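Local coordinates for CurM Sulfotransferase (Moorea producta, PDB 4GBM), which probably transfers a sulfonate group from PAPS to the polyketide intermediate of curacin biosynthesis, activating it for later steps, and is bound here to the product nucleotide PAP, at residues A[66-76]-A[110-121]. The protein carries 2 engineered substitutions. Numbering follows the deposited sequence. Where two conformers were deposited one is given.
Sequences LLPFNTMKERQ and LESQNLSIQQVY. With SO4 (sulfate ion), chain Q.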
# COMPACT_ATOMS: atom_id res chain seq x y z
N LEU A 66 7.52 -2.76 -8.49
CA LEU A 66 8.73 -3.56 -8.70
C LEU A 66 8.52 -5.01 -8.27
O LEU A 66 8.81 -5.94 -9.03
CB LEU A 66 9.91 -2.95 -7.94
CG LEU A 66 10.44 -1.59 -8.41
CD1 LEU A 66 11.45 -1.07 -7.41
CD2 LEU A 66 11.06 -1.69 -9.80
N LEU A 67 7.99 -5.19 -7.05
CA LEU A 67 7.89 -6.51 -6.43
C LEU A 67 7.27 -7.63 -7.28
O LEU A 67 7.72 -8.77 -7.19
CB LEU A 67 7.19 -6.42 -5.06
CG LEU A 67 7.35 -7.61 -4.12
CD1 LEU A 67 8.82 -7.84 -3.73
CD2 LEU A 67 6.48 -7.40 -2.89
N PRO A 68 6.25 -7.33 -8.12
CA PRO A 68 5.66 -8.41 -8.92
C PRO A 68 6.54 -8.95 -10.06
O PRO A 68 6.19 -9.98 -10.66
CB PRO A 68 4.40 -7.77 -9.51
CG PRO A 68 4.11 -6.60 -8.64
CD PRO A 68 5.46 -6.09 -8.25
N PHE A 69 7.67 -8.30 -10.36
CA PHE A 69 8.46 -8.63 -11.56
C PHE A 69 9.88 -9.10 -11.24
O PHE A 69 10.44 -8.74 -10.20
CB PHE A 69 8.53 -7.42 -12.49
CG PHE A 69 7.18 -6.85 -12.83
CD1 PHE A 69 6.35 -7.51 -13.73
CD2 PHE A 69 6.73 -5.68 -12.23
CE1 PHE A 69 5.09 -7.00 -14.04
CE2 PHE A 69 5.48 -5.16 -12.54
CZ PHE A 69 4.66 -5.82 -13.45
N ASN A 70 10.45 -9.90 -12.13
CA ASN A 70 11.82 -10.36 -11.94
C ASN A 70 12.87 -9.42 -12.54
O ASN A 70 13.95 -9.26 -11.97
CB ASN A 70 12.01 -11.78 -12.51
CG ASN A 70 11.27 -12.83 -11.70
OD1 ASN A 70 11.24 -12.79 -10.47
ND2 ASN A 70 10.66 -13.78 -12.40
N THR A 71 12.55 -8.82 -13.68
CA THR A 71 13.49 -7.95 -14.39
C THR A 71 12.80 -6.68 -14.87
O THR A 71 11.58 -6.64 -15.00
CB THR A 71 14.09 -8.64 -15.63
OG1 THR A 71 13.06 -8.86 -16.60
CG2 THR A 71 14.77 -9.96 -15.27
N MET A 72 13.59 -5.64 -15.14
CA MET A 72 13.04 -4.36 -15.58
C MET A 72 12.38 -4.39 -16.96
O MET A 72 11.45 -3.62 -17.21
CB MET A 72 14.09 -3.25 -15.49
CG MET A 72 14.42 -2.85 -14.07
SD MET A 72 13.00 -2.15 -13.18
CE MET A 72 12.98 -0.47 -13.82
N LYS A 73 12.86 -5.26 -17.85
CA LYS A 73 12.21 -5.45 -19.16
C LYS A 73 10.84 -6.10 -19.02
O LYS A 73 9.89 -5.70 -19.69
CB LYS A 73 13.09 -6.25 -20.12
CG LYS A 73 13.93 -5.39 -21.03
CD LYS A 73 14.47 -6.18 -22.20
CE LYS A 73 15.12 -5.25 -23.23
NZ LYS A 73 16.31 -4.54 -22.68
N GLU A 74 10.75 -7.11 -18.15
CA GLU A 74 9.46 -7.73 -17.81
C GLU A 74 8.48 -6.69 -17.31
O GLU A 74 7.33 -6.63 -17.75
CB GLU A 74 9.63 -8.81 -16.74
CG GLU A 74 10.09 -10.17 -17.22
CD GLU A 74 10.08 -11.20 -16.10
OE1 GLU A 74 10.69 -12.27 -16.27
OE2 GLU A 74 9.45 -10.94 -15.04
N ARG A 75 8.94 -5.86 -16.38
CA ARG A 75 8.14 -4.78 -15.81
C ARG A 75 7.65 -3.79 -16.88
O ARG A 75 6.48 -3.45 -16.91
CB ARG A 75 8.92 -4.05 -14.72
CG ARG A 75 8.17 -2.90 -14.07
CD ARG A 75 9.06 -2.17 -13.09
NE ARG A 75 8.36 -1.08 -12.41
CZ ARG A 75 8.31 0.18 -12.84
NH1 ARG A 75 8.90 0.54 -13.98
NH2 ARG A 75 7.65 1.09 -12.14
N GLN A 76 8.56 -3.35 -17.74
CA GLN A 76 8.22 -2.40 -18.80
C GLN A 76 7.16 -2.97 -19.74
O GLN A 76 6.23 -2.27 -20.13
CB GLN A 76 9.48 -2.01 -19.60
CG GLN A 76 9.32 -0.81 -20.53
CD GLN A 76 8.65 -1.16 -21.85
OE1 GLN A 76 8.97 -2.17 -22.49
NE2 GLN A 76 7.71 -0.32 -22.28
N LEU A 110 17.96 1.54 -17.11
CA LEU A 110 17.85 0.35 -16.28
C LEU A 110 17.09 -0.74 -17.04
O LEU A 110 17.42 -1.92 -16.94
CB LEU A 110 17.14 0.65 -14.96
CG LEU A 110 17.64 1.83 -14.11
CD1 LEU A 110 16.86 1.92 -12.79
CD2 LEU A 110 19.15 1.77 -13.87
N GLU A 111 16.08 -0.32 -17.80
CA GLU A 111 15.30 -1.24 -18.63
C GLU A 111 16.12 -1.80 -19.79
O GLU A 111 16.03 -2.99 -20.11
CB GLU A 111 14.03 -0.55 -19.15
CG GLU A 111 13.05 -0.16 -18.04
CD GLU A 111 11.93 0.76 -18.50
OE1 GLU A 111 12.10 1.45 -19.53
OE2 GLU A 111 10.87 0.79 -17.82
N SER A 112 16.93 -0.94 -20.42
CA SER A 112 17.75 -1.35 -21.55
C SER A 112 18.81 -2.37 -21.15
O SER A 112 19.07 -3.33 -21.89
CB SER A 112 18.39 -0.13 -22.24
OG SER A 112 19.38 0.47 -21.41
N GLN A 113 19.42 -2.18 -19.97
CA GLN A 113 20.40 -3.15 -19.46
C GLN A 113 19.70 -4.37 -18.87
O GLN A 113 20.31 -5.42 -18.68
CB GLN A 113 21.34 -2.51 -18.43
CG GLN A 113 22.53 -3.41 -18.11
CD GLN A 113 23.51 -2.81 -17.12
OE1 GLN A 113 23.24 -1.79 -16.49
NE2 GLN A 113 24.66 -3.44 -16.99
N ASN A 114 18.40 -4.22 -18.61
CA ASN A 114 17.56 -5.26 -18.03
C ASN A 114 18.03 -5.70 -16.64
O ASN A 114 18.23 -6.89 -16.38
CB ASN A 114 17.38 -6.45 -18.97
CG ASN A 114 16.17 -7.29 -18.61
OD1 ASN A 114 15.27 -6.83 -17.90
ND2 ASN A 114 16.13 -8.53 -19.10
N LEU A 115 18.18 -4.73 -15.75
CA LEU A 115 18.54 -5.03 -14.37
C LEU A 115 17.46 -5.88 -13.72
O LEU A 115 16.28 -5.80 -14.08
CB LEU A 115 18.71 -3.74 -13.57
CG LEU A 115 19.89 -2.81 -13.92
CD1 LEU A 115 20.03 -1.80 -12.78
CD2 LEU A 115 21.20 -3.56 -14.15
N SER A 116 17.85 -6.72 -12.77
CA SER A 116 16.86 -7.43 -11.97
C SER A 116 16.14 -6.45 -11.05
O SER A 116 16.67 -5.39 -10.72
CB SER A 116 17.51 -8.53 -11.14
OG SER A 116 18.27 -7.99 -10.08
N ILE A 117 14.94 -6.82 -10.62
CA ILE A 117 14.20 -5.99 -9.68
C ILE A 117 14.97 -5.85 -8.36
O ILE A 117 14.99 -4.78 -7.75
CB ILE A 117 12.74 -6.49 -9.49
CG1 ILE A 117 11.77 -5.66 -10.34
CG2 ILE A 117 12.28 -6.35 -8.05
CD1 ILE A 117 12.09 -5.63 -11.82
N GLN A 118 15.66 -6.91 -7.95
CA GLN A 118 16.49 -6.83 -6.75
C GLN A 118 17.60 -5.77 -6.90
O GLN A 118 17.86 -5.03 -5.96
CB GLN A 118 17.09 -8.18 -6.39
CG GLN A 118 17.66 -8.22 -5.00
CD GLN A 118 18.28 -9.55 -4.66
OE1 GLN A 118 19.02 -10.13 -5.46
NE2 GLN A 118 18.00 -10.05 -3.47
N GLN A 119 18.23 -5.71 -8.07
CA GLN A 119 19.25 -4.68 -8.32
C GLN A 119 18.67 -3.27 -8.23
O GLN A 119 19.33 -2.36 -7.73
CB GLN A 119 19.92 -4.88 -9.68
CG GLN A 119 20.95 -5.99 -9.69
CD GLN A 119 21.44 -6.28 -11.09
OE1 GLN A 119 20.66 -6.60 -11.99
NE2 GLN A 119 22.75 -6.14 -11.30
N VAL A 120 17.44 -3.09 -8.71
CA VAL A 120 16.82 -1.77 -8.67
C VAL A 120 16.48 -1.39 -7.23
O VAL A 120 16.72 -0.26 -6.80
CB VAL A 120 15.59 -1.68 -9.61
CG1 VAL A 120 14.88 -0.34 -9.47
CG2 VAL A 120 16.05 -1.87 -11.05
N TYR A 121 15.94 -2.34 -6.47
CA TYR A 121 15.72 -2.11 -5.05
C TYR A 121 17.02 -1.74 -4.33
O TYR A 121 17.03 -0.84 -3.49
CB TYR A 121 15.09 -3.33 -4.39
CG TYR A 121 13.58 -3.39 -4.34
CD1 TYR A 121 12.90 -4.47 -4.91
CD2 TYR A 121 12.82 -2.41 -3.67
CE1 TYR A 121 11.52 -4.56 -4.84
CE2 TYR A 121 11.43 -2.51 -3.60
CZ TYR A 121 10.79 -3.59 -4.18
OH TYR A 121 9.42 -3.72 -4.12
S SO4 Q . 7.76 4.76 -13.93
O1 SO4 Q . 8.61 3.66 -13.50
O2 SO4 Q . 6.46 4.19 -14.28
O3 SO4 Q . 7.58 5.72 -12.85
O4 SO4 Q . 8.38 5.36 -15.11
O HOH W 1 7.24 -2.71 -5.64
O HOH W 2 14.87 -9.70 -8.94
O HOH W 3 13.74 -10.20 -18.98
O HOH W 4 10.40 -1.03 -15.95
O HOH W 5 8.96 2.40 -16.71
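Met72 pushes its side chain among Leu110, Glu111, Ile117 and Val120 as a knob into a hole. Bends at chi2 and chi3 (-63° and -79°) fold the flexible thioether: Met72 SD lies 3.8 Å from Ile117 CD1, and Met72 CG rests on Val120 CG2. Leu66, also buried, lays CD1 over the centre of the Tyr121 ring in a CH-pi contact, 4.0 Å from the centroid, and turns CD2 to Ile117 and Val120. Ile117 N donates to Asn70 O (3.0 Å) and Met72 N to Leu115 O (2.9 Å), the pair forming the single bridge between Thr71 and Ser116. Asn114 takes the helix-ending positive phi, which asparagine tolerates better than most non-glycine residues; its OD1 accepts from Lys73 N at 2.9 Å, and Lys73 NZ donates to Glu111 O. Further out, water joins Glu111 OE2 to Arg75 NH1. Arg75, also held by His65 O and Leu64 O, donates through NH1 and NH2 to O1 of a sulfate, probably from the crystallisation liquor. Tyr121 OH, hydrogen-bonded to Asp135, also accepts from a water that takes the Leu66 N-H. Thr71 caps helix 72-78, a Schellman motif closes helix 100-113, and the Ser116-Gln119 capping box opens helix 117-128, in the helical region linking neighbouring parallel strands 58-59 and 132-136 of this P-loop-type sulfotransferase fold.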